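Side-chain contacts in SusD homolog (PDB 4F53), which probably binds glycans, mucin O-glycans among them, at the bacterial surface as a SusD-like outer-membrane lipoprotein: residues 47-52 with 82-87; 51-56 with 62-67; 334-339 with 370-375. One frame throughout, in Å; residues are numbered along the deposited sequence.

Interactions 1 and 2 start from the same helix, 44-58, and share Asp51 and Cys52; their centres lie 10 Å apart. They also touch: Leu53 CD1 packs on Trp84 CH2 at 3.7 Å, so the indole of interaction 1 meets the leucine whose other methyl meets Asp64 in interaction 2. In effect, helix 44-58 turns one flank to helix 82-106 and another to strand 62-64. Interaction 3 is a separate site, its centre 27 Å from that of interaction 1 and 23 Å from that of interaction 2, and it lies across the chain's centre from interaction 1. There the Glu372 side chain is about 9 Å from a bound calcium ion.

Interaction 1 (47-52 with 82-87); sequences SQYVDC and DDWKKI
Tyr49 and Ile87 make the closest backbone approach between helix 44-58 and the weakly bonded first turn of helix 82-106, their CA atoms 7.1 Å apart. This is helix-to-helix packing within the largely helical, TPR-like SusD fold, and one tyrosine ring carries it. Ile87 sends its CD1 methyl squarely over the ring, 3.5 Å from the centroid and only 3° off the normal, a CH-pi contact in which the methyl is almost equally near all six ring carbons. The other branch, CG2, lies beside the Tyr49 CB at 3.8 Å, so the isoleucine touches the root of the tyrosine as well as its face. With Ile87 CG1 beside the backbone N (chi1 -61°) and CG2 anti to it, both branches reach the tyrosine together.

At its rim the same ring meets Trp84. The two form an edge-to-face, T-shaped pair: the planes stand at 84°, with 5.0 Å between the tyrosine centroid and that of the five-membered indole ring. Tyrosine supplies the edge and tryptophan the face. Were the tyrosine an alanine, a gap would probably open between the helices, leaving the Ile87 methyl without its aromatic face and one side of the indole without the edge that abuts it. Trp84 is also held from the loop before its helix, where Trp71 meets it edge-to-face and Tyr75 OH bonds its carbonyl oxygen. The T-shaped contact itself comes down to Tyr49 CE1, 3.6 Å from Trp84 NE1.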
ATOM      1  N   SER A  47       0.639  -4.218 -12.517  1.00 33.20           N
ATOM      2  CA  SER A  47       0.861  -3.070 -11.629  1.00 31.49           C
ATOM      3  C   SER A  47      -0.260  -2.042 -11.785  1.00 33.63           C
ATOM      4  O   SER A  47      -0.739  -1.512 -10.783  1.00 34.94           O
ATOM      5  CB  SER A  47       2.210  -2.409 -11.949  1.00 32.42           C
ATOM      6  OG  SER A  47       2.455  -1.337 -11.058  1.00 38.84           O
ATOM      7  N   GLN A  48      -0.656  -1.745 -13.036  1.00 28.12           N
ATOM      8  CA  GLN A  48      -1.700  -0.756 -13.335  1.00 27.34           C
ATOM      9  C   GLN A  48      -2.987  -1.069 -12.596  1.00 31.99           C
ATOM     10  O   GLN A  48      -3.601  -0.159 -12.059  1.00 31.94           O
ATOM     11  CB  GLN A  48      -1.987  -0.647 -14.838  1.00 27.98           C
ATOM     12  CG  GLN A  48      -2.765   0.621 -15.121  1.00 34.71           C
ATOM     13  CD  GLN A  48      -3.013   0.921 -16.555  1.00 45.85           C
ATOM     14  OE1 GLN A  48      -3.022   0.050 -17.425  1.00 44.42           O
ATOM     15  NE2 GLN A  48      -3.259   2.183 -16.803  1.00 35.47           N
ATOM     16  N   TYR A  49      -3.374  -2.344 -12.526  1.00 29.92           N
ATOM     17  CA  TYR A  49      -4.574  -2.711 -11.811  1.00 30.82           C
ATOM     18  C   TYR A  49      -4.378  -2.691 -10.310  1.00 36.39           C
ATOM     19  O   TYR A  49      -5.092  -1.977  -9.620  1.00 37.82           O
ATOM     20  CB  TYR A  49      -5.083  -4.092 -12.241  1.00 33.10           C
ATOM     21  CG  TYR A  49      -5.461  -4.130 -13.700  1.00 37.00           C
ATOM     22  CD1 TYR A  49      -6.723  -3.718 -14.126  1.00 40.64           C
ATOM     23  CD2 TYR A  49      -4.548  -4.546 -14.665  1.00 37.73           C
ATOM     24  CE1 TYR A  49      -7.067  -3.713 -15.482  1.00 40.65           C
ATOM     25  CE2 TYR A  49      -4.878  -4.542 -16.022  1.00 39.70           C
ATOM     26  CZ  TYR A  49      -6.147  -4.144 -16.421  1.00 49.73           C
ATOM     27  OH  TYR A  49      -6.477  -4.136 -17.754  1.00 58.85           O
ATOM     28  N   VAL A  50      -3.431  -3.470  -9.805  1.00 33.96           N
ATOM     29  CA  VAL A  50      -3.293  -3.686  -8.362  1.00 33.79           C
ATOM     30  C   VAL A  50      -2.723  -2.502  -7.618  1.00 36.36           C
ATOM     31  O   VAL A  50      -3.189  -2.239  -6.520  1.00 36.02           O
ATOM     32  CB  VAL A  50      -2.551  -5.008  -8.000  1.00 36.67           C
ATOM     33  CG1 VAL A  50      -3.316  -6.217  -8.564  1.00 36.30           C
ATOM     34  CG2 VAL A  50      -1.097  -5.015  -8.473  1.00 36.27           C
ATOM     35  N   ASP A  51      -1.747  -1.790  -8.191  1.00 33.32           N
ATOM     36  CA  ASP A  51      -1.089  -0.707  -7.474  1.00 31.96           C
ATOM     37  C   ASP A  51      -1.562   0.679  -7.870  1.00 36.01           C
ATOM     38  O   ASP A  51      -1.485   1.611  -7.074  1.00 35.85           O
ATOM     39  CB  ASP A  51       0.429  -0.803  -7.670  1.00 33.46           C
ATOM     40  CG  ASP A  51       1.055  -1.913  -6.835  1.00 39.19           C
ATOM     41  OD1 ASP A  51       0.693  -2.037  -5.614  1.00 38.26           O
ATOM     42  OD2 ASP A  51       1.900  -2.653  -7.378  1.00 45.11           O
ATOM     43  N   CYS A  52      -2.019   0.836  -9.083  1.00 33.12           N
ATOM     44  CA  CYS A  52      -2.410   2.151  -9.513  1.00 32.17           C
ATOM     45  C   CYS A  52      -3.930   2.316  -9.456  1.00 36.53           C
ATOM     46  O   CYS A  52      -4.423   3.113  -8.667  1.00 36.52           O
ATOM     47  CB  CYS A  52      -1.854   2.445 -10.902  1.00 32.15           C
ATOM     48  SG  CYS A  52      -2.217   4.113 -11.499  1.00 36.11           S
ATOM     49  N   ASP A  82     -16.074  -7.215 -14.509  1.00 47.52           N
ATOM     50  CA  ASP A  82     -15.760  -8.559 -14.037  1.00 48.57           C
ATOM     51  C   ASP A  82     -14.267  -8.891 -14.292  1.00 53.36           C
ATOM     52  O   ASP A  82     -13.630  -9.464 -13.414  1.00 52.99           O
ATOM     53  CB  ASP A  82     -16.695  -9.594 -14.688  1.00 53.11           C
ATOM     54  CG  ASP A  82     -18.044  -9.771 -13.984  1.00 77.85           C
ATOM     55  OD1 ASP A  82     -18.163  -9.373 -12.793  1.00 79.78           O
ATOM     56  OD2 ASP A  82     -18.959 -10.373 -14.596  1.00 93.48           O
ATOM     57  N   ASP A  83     -13.697  -8.440 -15.436  1.00 50.69           N
ATOM     58  CA  ASP A  83     -12.280  -8.640 -15.780  1.00 50.53           C
ATOM     59  C   ASP A  83     -11.347  -7.933 -14.803  1.00 49.63           C
ATOM     60  O   ASP A  83     -10.323  -8.504 -14.439  1.00 50.21           O
ATOM     61  CB  ASP A  83     -11.969  -8.167 -17.215  1.00 54.17           C
ATOM     62  CG  ASP A  83     -12.767  -8.858 -18.315  1.00 76.72           C
ATOM     63  OD1 ASP A  83     -13.171 -10.035 -18.117  1.00 79.32           O
ATOM     64  OD2 ASP A  83     -12.970  -8.228 -19.384  1.00 87.69           O
ATOM     65  N   TRP A  84     -11.688  -6.703 -14.382  1.00 42.63           N
ATOM     66  CA  TRP A  84     -10.885  -5.944 -13.408  1.00 39.81           C
ATOM     67  C   TRP A  84     -10.966  -6.573 -12.017  1.00 43.88           C
ATOM     68  O   TRP A  84     -10.019  -6.470 -11.237  1.00 42.48           O
ATOM     69  CB  TRP A  84     -11.354  -4.485 -13.324  1.00 37.47           C
ATOM     70  CG  TRP A  84     -10.917  -3.593 -14.459  1.00 37.83           C
ATOM     71  CD1 TRP A  84     -10.793  -3.925 -15.779  1.00 41.03           C
ATOM     72  CD2 TRP A  84     -10.628  -2.186 -14.369  1.00 36.43           C
ATOM     73  NE1 TRP A  84     -10.422  -2.823 -16.512  1.00 39.83           N
ATOM     74  CE2 TRP A  84     -10.328  -1.738 -15.676  1.00 39.92           C
ATOM     75  CE3 TRP A  84     -10.633  -1.252 -13.314  1.00 35.65           C
ATOM     76  CZ2 TRP A  84     -10.010  -0.405 -15.951  1.00 37.86           C
ATOM     77  CZ3 TRP A  84     -10.313   0.060 -13.589  1.00 36.40           C
ATOM     78  CH2 TRP A  84     -10.024   0.477 -14.899  1.00 37.39           C
ATOM     79  N   LYS A  85     -12.106  -7.187 -11.687  1.00 41.93           N
ATOM     80  CA  LYS A  85     -12.311  -7.816 -10.385  1.00 41.38           C
ATOM     81  C   LYS A  85     -11.538  -9.146 -10.262  1.00 45.92           C
ATOM     82  O   LYS A  85     -11.270  -9.594  -9.149  1.00 44.86           O
ATOM     83  CB  LYS A  85     -13.803  -8.021 -10.121  1.00 44.67           C
ATOM     84  CG  LYS A  85     -14.496  -6.699  -9.831  1.00 49.88           C
ATOM     85  CD  LYS A  85     -15.880  -6.863  -9.263  1.00 51.56           C
ATOM     86  CE  LYS A  85     -16.940  -6.882 -10.317  1.00 52.35           C
ATOM     87  NZ  LYS A  85     -18.280  -7.006  -9.706  1.00 71.76           N
ATOM     88  N   LYS A  86     -11.126  -9.735 -11.394  1.00 43.27           N
ATOM     89  CA  LYS A  86     -10.389 -10.998 -11.400  1.00 43.19           C
ATOM     90  C   LYS A  86      -8.876 -10.800 -11.122  1.00 45.15           C
ATOM     91  O   LYS A  86      -8.268 -11.603 -10.413  1.00 45.16           O
ATOM     92  CB  LYS A  86     -10.609 -11.695 -12.754  1.00 45.26           C
ATOM     93  CG  LYS A  86     -10.184 -13.140 -12.815  1.00 60.65           C
ATOM     94  CD  LYS A  86     -10.676 -13.797 -14.098  1.00 69.71           C
ATOM     95  CE  LYS A  86     -10.263 -15.251 -14.241  1.00 85.61           C
ATOM     96  NZ  LYS A  86      -8.840 -15.402 -14.656  1.00 94.96           N
ATOM     97  N   ILE A  87      -8.288  -9.741 -11.679  1.00 39.65           N
ATOM     98  CA  ILE A  87      -6.858  -9.468 -11.645  1.00 37.43           C
ATOM     99  C   ILE A  87      -6.256  -9.386 -10.214  1.00 43.09           C
ATOM    100  O   ILE A  87      -5.247 -10.075 -10.033  1.00 43.21           O
ATOM    101  CB  ILE A  87      -6.514  -8.223 -12.527  1.00 39.10           C
ATOM    102  CG1 ILE A  87      -6.926  -8.520 -13.982  1.00 40.27           C
ATOM    103  CG2 ILE A  87      -4.993  -7.857 -12.459  1.00 36.20           C
ATOM    104  CD1 ILE A  87      -7.121  -7.314 -14.842  1.00 49.13           C
TER

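Interaction 2 (51-56 with 62-67); sequences DCLMAG and VADSNL
A helix-to-strand turn brings this contact together: helix 44-58 ends and the chain folds back within a few residues into strand 62-64. Gly56 O accepts a hydrogen bond from Val62 N at 2.8 Å, the N-H pointing fairly straight (157°) although the donor stands above the carbonyl plane. Ser59 OG, within the turn, bonds the same oxygen. With no side chain on Gly56, the Val62 CG2 methyl settles 3.8 Å from Gly56 CA. Valine's other branch, CG1, anti to the backbone N (chi1 -180°), lies 4.0 Å from Cys52 SG.

Strand 62-64 crosses helix segment 51-56 at -115°, the two axes 8.1 Å apart at closest, and pairs antiparallel with strand 261-263 in a small two-stranded sheet. Helix 250-257 closes over the Cys52 and Val62 side chains through Trp251. Farther along the strand, Asp64 also points to the helix, but its bonds to the helix run through two waters. One gives hydrogen bonds to Cys52 O and Asp64 OD1; the other gives them to Leu53 O and, at 2.8 Å, to Asp64 OD2. Two successive helix carbonyls are thereby linked to the two oxygens of one buried carboxylate, whose charge is met by a salt bridge from OD2 to Arg74 NE. The Leu53 and Asp64 side chains cross at about a right angle, with Leu53 CD2 3.4 Å from Asp64 OD1.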
ATOM      1  N   ASP A  51      -1.747  -1.790  -8.191  1.00 33.32           N
ATOM      2  CA  ASP A  51      -1.089  -0.707  -7.474  1.00 31.96           C
ATOM      3  C   ASP A  51      -1.562   0.679  -7.870  1.00 36.01           C
ATOM      4  O   ASP A  51      -1.485   1.611  -7.074  1.00 35.85           O
ATOM      5  CB  ASP A  51       0.429  -0.803  -7.670  1.00 33.46           C
ATOM      6  CG  ASP A  51       1.055  -1.913  -6.835  1.00 39.19           C
ATOM      7  OD1 ASP A  51       0.693  -2.037  -5.614  1.00 38.26           O
ATOM      8  OD2 ASP A  51       1.900  -2.653  -7.378  1.00 45.11           O
ATOM      9  N   CYS A  52      -2.019   0.836  -9.083  1.00 33.12           N
ATOM     10  CA  CYS A  52      -2.410   2.151  -9.513  1.00 32.17           C
ATOM     11  C   CYS A  52      -3.930   2.316  -9.456  1.00 36.53           C
ATOM     12  O   CYS A  52      -4.423   3.113  -8.667  1.00 36.52           O
ATOM     13  CB  CYS A  52      -1.854   2.445 -10.902  1.00 32.15           C
ATOM     14  SG  CYS A  52      -2.217   4.113 -11.499  1.00 36.11           S
ATOM     15  N   LEU A  53      -4.665   1.566 -10.269  1.00 32.83           N
ATOM     16  CA  LEU A  53      -6.111   1.704 -10.374  1.00 32.36           C
ATOM     17  C   LEU A  53      -6.827   1.289  -9.091  1.00 35.87           C
ATOM     18  O   LEU A  53      -7.814   1.921  -8.714  1.00 36.07           O
ATOM     19  CB  LEU A  53      -6.651   0.886 -11.583  1.00 32.65           C
ATOM     20  CG  LEU A  53      -6.335   1.426 -12.980  1.00 36.46           C
ATOM     21  CD1 LEU A  53      -6.409   0.302 -14.013  1.00 37.91           C
ATOM     22  CD2 LEU A  53      -7.283   2.552 -13.364  1.00 34.82           C
HETATM   23  N   MSE A  54      -6.354   0.235  -8.426  1.00 30.70           N
HETATM   24  CA  MSE A  54      -7.027  -0.205  -7.217  1.00 28.86           C
HETATM   25  C   MSE A  54      -6.469   0.495  -5.974  1.00 31.40           C
HETATM   26  O   MSE A  54      -7.145   1.372  -5.441  1.00 30.64           O
HETATM   27  CB  MSE A  54      -6.970  -1.736  -7.058  1.00 29.77           C
HETATM   28  CG  MSE A  54      -7.798  -2.224  -5.845  1.00 34.66           C
HETATM   29 SE   MSE A  54      -7.570  -4.104  -5.486  0.75 37.72          SE
HETATM   30  CE  MSE A  54      -5.754  -4.056  -4.671  1.00 31.79           C
ATOM     31  N   ALA A  55      -5.264   0.103  -5.510  1.00 28.40           N
ATOM     32  CA  ALA A  55      -4.649   0.584  -4.279  1.00 28.70           C
ATOM     33  C   ALA A  55      -4.368   2.107  -4.303  1.00 34.00           C
ATOM     34  O   ALA A  55      -4.552   2.768  -3.280  1.00 33.70           O
ATOM     35  CB  ALA A  55      -3.371  -0.185  -4.007  1.00 29.24           C
ATOM     36  N   GLY A  56      -3.976   2.641  -5.464  1.00 29.00           N
ATOM     37  CA  GLY A  56      -3.703   4.061  -5.650  1.00 27.01           C
ATOM     38  C   GLY A  56      -4.926   4.912  -5.402  1.00 30.98           C
ATOM     39  O   GLY A  56      -4.829   5.964  -4.759  1.00 31.00           O
ATOM     40  N   VAL A  62      -3.766   8.394  -5.738  1.00 27.72           N
ATOM     41  CA  VAL A  62      -3.872   8.538  -7.190  1.00 27.27           C
ATOM     42  C   VAL A  62      -5.263   8.875  -7.631  1.00 30.62           C
ATOM     43  O   VAL A  62      -6.225   8.300  -7.138  1.00 28.97           O
ATOM     44  CB  VAL A  62      -3.380   7.226  -7.899  1.00 30.11           C
ATOM     45  CG1 VAL A  62      -3.467   7.339  -9.422  1.00 31.70           C
ATOM     46  CG2 VAL A  62      -1.957   6.883  -7.484  1.00 28.94           C
ATOM     47  N   ALA A  63      -5.355   9.761  -8.646  1.00 27.29           N
ATOM     48  CA  ALA A  63      -6.622  10.082  -9.270  1.00 27.89           C
ATOM     49  C   ALA A  63      -6.529   9.663 -10.719  1.00 32.87           C
ATOM     50  O   ALA A  63      -5.707  10.202 -11.457  1.00 32.79           O
ATOM     51  CB  ALA A  63      -6.923  11.571  -9.150  1.00 28.97           C
ATOM     52  N   ASP A  64      -7.350   8.695 -11.133  1.00 30.99           N
ATOM     53  CA  ASP A  64      -7.458   8.265 -12.528  1.00 30.37           C
ATOM     54  C   ASP A  64      -7.822   9.486 -13.384  1.00 35.74           C
ATOM     55  O   ASP A  64      -8.590  10.342 -12.935  1.00 34.99           O
ATOM     56  CB  ASP A  64      -8.474   7.122 -12.671  1.00 31.67           C
ATOM     57  CG  ASP A  64      -8.194   5.913 -11.756  1.00 45.31           C
ATOM     58  OD1 ASP A  64      -6.998   5.516 -11.634  1.00 46.05           O
ATOM     59  OD2 ASP A  64      -9.176   5.371 -11.146  1.00 44.70           O
ATOM     60  N   SER A  65      -7.175   9.617 -14.558  1.00 33.48           N
ATOM     61  CA  SER A  65      -7.314  10.764 -15.475  1.00 33.17           C
ATOM     62  C   SER A  65      -7.462  10.298 -16.938  1.00 39.35           C
ATOM     63  O   SER A  65      -6.995  10.968 -17.853  1.00 39.50           O
ATOM     64  CB  SER A  65      -6.116  11.699 -15.334  1.00 30.56           C
ATOM     65  OG  SER A  65      -4.910  11.001 -15.585  1.00 33.31           O
ATOM     66  N   ASN A  66      -8.085   9.140 -17.148  1.00 36.42           N
ATOM     67  CA  ASN A  66      -8.329   8.626 -18.484  1.00 38.00           C
ATOM     68  C   ASN A  66      -9.617   9.300 -19.016  1.00 43.01           C
ATOM     69  O   ASN A  66     -10.690   9.170 -18.411  1.00 42.15           O
ATOM     70  CB  ASN A  66      -8.429   7.092 -18.461  1.00 37.82           C
ATOM     71  CG  ASN A  66      -8.710   6.474 -19.804  1.00 45.77           C
ATOM     72  OD1 ASN A  66      -9.807   6.566 -20.329  1.00 43.35           O
ATOM     73  ND2 ASN A  66      -7.730   5.820 -20.382  1.00 39.16           N
ATOM     74  N   LEU A  67      -9.494  10.036 -20.127  1.00 40.60           N
ATOM     75  CA  LEU A  67     -10.602  10.804 -20.704  1.00 43.02           C
ATOM     76  C   LEU A  67     -11.401  10.007 -21.754  1.00 49.49           C
ATOM     77  O   LEU A  67     -12.324  10.551 -22.351  1.00 50.42           O
ATOM     78  CB  LEU A  67     -10.069  12.121 -21.320  1.00 43.64           C
ATOM     79  CG  LEU A  67      -9.088  12.949 -20.470  1.00 47.87           C
ATOM     80  CD1 LEU A  67      -8.552  14.147 -21.251  1.00 47.58           C
ATOM     81  CD2 LEU A  67      -9.702  13.368 -19.136  1.00 50.73           C
TER
HETATM   82  O   HOH W   1      -6.318   5.123  -9.270  1.00 36.95           O
HETATM   83  O   HOH W   2      -9.832   2.800 -10.237  1.00 27.76           O

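Interaction 3 (334-339 with 370-375)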
ATOM      1  N   VAL A 334       9.444  -0.777  -2.089  1.00 28.03           N
ATOM      2  CA  VAL A 334       8.863  -1.997  -1.512  1.00 26.77           C
ATOM      3  C   VAL A 334       8.503  -1.796  -0.016  1.00 31.32           C
ATOM      4  O   VAL A 334       7.389  -2.111   0.384  1.00 29.93           O
ATOM      5  CB  VAL A 334       9.774  -3.243  -1.738  1.00 29.94           C
ATOM      6  CG1 VAL A 334       9.129  -4.502  -1.170  1.00 29.84           C
ATOM      7  CG2 VAL A 334      10.109  -3.432  -3.223  1.00 28.98           C
ATOM      8  N   PHE A 335       9.435  -1.280   0.795  1.00 28.59           N
ATOM      9  CA  PHE A 335       9.230  -1.104   2.223  1.00 27.50           C
ATOM     10  C   PHE A 335      10.222  -0.065   2.741  1.00 32.36           C
ATOM     11  O   PHE A 335      11.431  -0.322   2.868  1.00 33.17           O
ATOM     12  CB  PHE A 335       9.382  -2.467   2.944  1.00 29.36           C
ATOM     13  CG  PHE A 335       8.782  -2.638   4.329  1.00 29.72           C
ATOM     14  CD1 PHE A 335       8.520  -1.539   5.137  1.00 27.88           C
ATOM     15  CD2 PHE A 335       8.573  -3.913   4.863  1.00 32.48           C
ATOM     16  CE1 PHE A 335       8.044  -1.703   6.434  1.00 28.50           C
ATOM     17  CE2 PHE A 335       8.078  -4.073   6.152  1.00 33.88           C
ATOM     18  CZ  PHE A 335       7.806  -2.965   6.931  1.00 30.42           C
ATOM     19  N   ARG A 336       9.704   1.120   3.021  1.00 27.19           N
ATOM     20  CA  ARG A 336      10.497   2.255   3.494  1.00 26.78           C
ATOM     21  C   ARG A 336      10.842   2.134   4.967  1.00 32.62           C
ATOM     22  O   ARG A 336      10.006   1.697   5.763  1.00 33.33           O
ATOM     23  CB  ARG A 336       9.717   3.558   3.293  1.00 22.12           C
ATOM     24  CG  ARG A 336       9.349   3.885   1.857  1.00 25.42           C
ATOM     25  CD  ARG A 336       9.028   5.352   1.838  1.00 24.16           C
ATOM     26  NE  ARG A 336       8.616   5.875   0.537  1.00 27.12           N
ATOM     27  CZ  ARG A 336       9.450   6.340  -0.385  1.00 31.17           C
ATOM     28  NH1 ARG A 336      10.757   6.265  -0.206  1.00 28.32           N
ATOM     29  NH2 ARG A 336       8.982   6.839  -1.517  1.00 24.57           N
ATOM     30  N   ALA A 337      12.048   2.588   5.338  1.00 30.08           N
ATOM     31  CA  ALA A 337      12.506   2.642   6.743  1.00 29.21           C
ATOM     32  C   ALA A 337      11.675   3.659   7.522  1.00 30.55           C
ATOM     33  O   ALA A 337      11.422   3.431   8.685  1.00 30.55           O
ATOM     34  CB  ALA A 337      13.995   3.008   6.818  1.00 29.72           C
ATOM     35  N   SER A 338      11.213   4.753   6.881  1.00 25.28           N
ATOM     36  CA  SER A 338      10.371   5.753   7.550  1.00 24.81           C
ATOM     37  C   SER A 338       9.054   5.117   8.082  1.00 30.61           C
ATOM     38  O   SER A 338       8.609   5.496   9.163  1.00 32.06           O
ATOM     39  CB  SER A 338      10.083   6.939   6.632  1.00 23.01           C
ATOM     40  OG  SER A 338       9.283   6.531   5.539  1.00 24.94           O
ATOM     41  N   GLU A 339       8.497   4.100   7.382  1.00 28.79           N
ATOM     42  CA  GLU A 339       7.280   3.360   7.809  1.00 29.34           C
ATOM     43  C   GLU A 339       7.515   2.667   9.182  1.00 30.87           C
ATOM     44  O   GLU A 339       6.667   2.745  10.056  1.00 30.84           O
ATOM     45  CB  GLU A 339       6.872   2.323   6.742  1.00 30.86           C
ATOM     46  CG  GLU A 339       5.614   1.531   7.093  1.00 40.69           C
ATOM     47  CD  GLU A 339       5.291   0.299   6.260  1.00 48.93           C
ATOM     48  OE1 GLU A 339       5.526   0.301   5.028  1.00 41.91           O
ATOM     49  OE2 GLU A 339       4.750  -0.664   6.846  1.00 39.23           O
ATOM     50  N   PHE A 370      12.445  12.609   4.739  1.00 26.67           N
ATOM     51  CA  PHE A 370      13.211  13.710   4.118  1.00 26.86           C
ATOM     52  C   PHE A 370      14.511  13.152   3.467  1.00 32.96           C
ATOM     53  O   PHE A 370      14.768  13.401   2.297  1.00 31.52           O
ATOM     54  CB  PHE A 370      13.530  14.790   5.158  1.00 28.34           C
ATOM     55  CG  PHE A 370      12.480  15.873   5.271  1.00 30.54           C
ATOM     56  CD1 PHE A 370      11.129  15.548   5.422  1.00 31.79           C
ATOM     57  CD2 PHE A 370      12.841  17.217   5.266  1.00 32.95           C
ATOM     58  CE1 PHE A 370      10.166  16.547   5.556  1.00 33.35           C
ATOM     59  CE2 PHE A 370      11.872  18.217   5.378  1.00 35.51           C
ATOM     60  CZ  PHE A 370      10.545  17.876   5.547  1.00 33.29           C
ATOM     61  N   GLU A 371      15.265  12.339   4.215  1.00 31.65           N
ATOM     62  CA  GLU A 371      16.488  11.679   3.757  1.00 32.32           C
ATOM     63  C   GLU A 371      16.205  10.752   2.565  1.00 37.36           C
ATOM     64  O   GLU A 371      16.955  10.760   1.600  1.00 39.62           O
ATOM     65  CB  GLU A 371      17.108  10.890   4.912  1.00 34.07           C
ATOM     66  CG  GLU A 371      18.508  10.386   4.629  1.00 49.81           C
ATOM     67  CD  GLU A 371      19.186   9.714   5.804  1.00 73.78           C
ATOM     68  OE1 GLU A 371      18.640   9.760   6.935  1.00 49.22           O
ATOM     69  OE2 GLU A 371      20.272   9.127   5.585  1.00 76.46           O
ATOM     70  N   GLU A 372      15.126   9.968   2.621  1.00 33.62           N
ATOM     71  CA  GLU A 372      14.730   9.060   1.531  1.00 32.92           C
ATOM     72  C   GLU A 372      14.466   9.834   0.228  1.00 35.69           C
ATOM     73  O   GLU A 372      14.601   9.285  -0.856  1.00 34.48           O
ATOM     74  CB  GLU A 372      13.431   8.305   1.916  1.00 33.78           C
ATOM     75  CG  GLU A 372      13.610   7.168   2.910  1.00 36.89           C
ATOM     76  CD  GLU A 372      12.384   6.681   3.665  1.00 38.13           C
ATOM     77  OE1 GLU A 372      11.274   7.251   3.520  1.00 38.49           O
ATOM     78  OE2 GLU A 372      12.551   5.711   4.432  1.00 32.13           O
ATOM     79  N   ASN A 373      14.047  11.110   0.347  1.00 32.75           N
ATOM     80  CA  ASN A 373      13.650  11.937  -0.785  1.00 31.17           C
ATOM     81  C   ASN A 373      14.690  12.984  -1.125  1.00 36.87           C
ATOM     82  O   ASN A 373      14.405  13.885  -1.917  1.00 37.07           O
ATOM     83  CB  ASN A 373      12.279  12.559  -0.503  1.00 31.25           C
ATOM     84  CG  ASN A 373      11.178  11.517  -0.583  1.00 38.36           C
ATOM     85  OD1 ASN A 373      10.877  10.981  -1.644  1.00 27.44           O
ATOM     86  ND2 ASN A 373      10.622  11.119   0.541  1.00 32.43           N
ATOM     87  N   GLY A 374      15.907  12.808  -0.585  1.00 34.89           N
ATOM     88  CA  GLY A 374      17.060  13.660  -0.846  1.00 35.98           C
ATOM     89  C   GLY A 374      16.946  15.075  -0.334  1.00 42.36           C
ATOM     90  O   GLY A 374      17.646  15.946  -0.836  1.00 44.62           O
ATOM     91  N   ILE A 375      16.087  15.326   0.674  1.00 38.88           N
ATOM     92  CA  ILE A 375      15.940  16.674   1.221  1.00 39.86           C
ATOM     93  C   ILE A 375      16.962  16.853   2.343  1.00 46.32           C
ATOM     94  O   ILE A 375      16.907  16.178   3.359  1.00 46.18           O
ATOM     95  CB  ILE A 375      14.480  16.969   1.644  1.00 41.72           C
ATOM     96  CG1 ILE A 375      13.554  16.759   0.441  1.00 40.89           C
ATOM     97  CG2 ILE A 375      14.357  18.395   2.215  1.00 41.11           C
ATOM     98  CD1 ILE A 375      12.260  16.567   0.789  1.00 52.72           C
TER
HETATM   99  O   HOH W   3      10.367   8.809  -3.531  1.00 39.54           O
HETATM  100  O   HOH W   4      13.946   3.786   3.418  1.00 25.47           O
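Glu372, the last residue of helix 358-372, puts its carboxylate against the start of helix 337-349, where Arg336 and Ser338 receive it. Both oxygens are used on Ser338: the hydroxyl OG donates to the syn lone pair of Glu372 OE1 at 2.9 Å, while the backbone N donates to OE2 at 3.0 Å, from the syn side and 18° out of the carboxylate plane. The serine OG sits between its own backbone N and carbonyl carbon (chi1 66°), which turns it to the glutamate. The two bonds, both near the carboxylate plane, fix its rotation at the helix's first turn, and a water that accepts from Ala337 N and donates to OE2 adds a further link.

The Arg336 side chain crosses Glu372 obliquely, its CD 3.4 Å from Glu372 OE1. Its salt bridge to that oxygen is long, NH1 being 3.9 Å away, and the nearby positive charge probably favours the ionised acid. The guanidinium is anchored more firmly by NH2 to Phe439 O, and a water joins NH2 to Asn373 OD1.

Just beyond, a Schellman motif with Gly374 ends helix 358-372. The contact thus ties that end to the junction of strand 332-335 and helix 337-349, with Tyr242 of strand 241-243 touching Glu372 and helix 423-438 packing on Ser338 through Ala437.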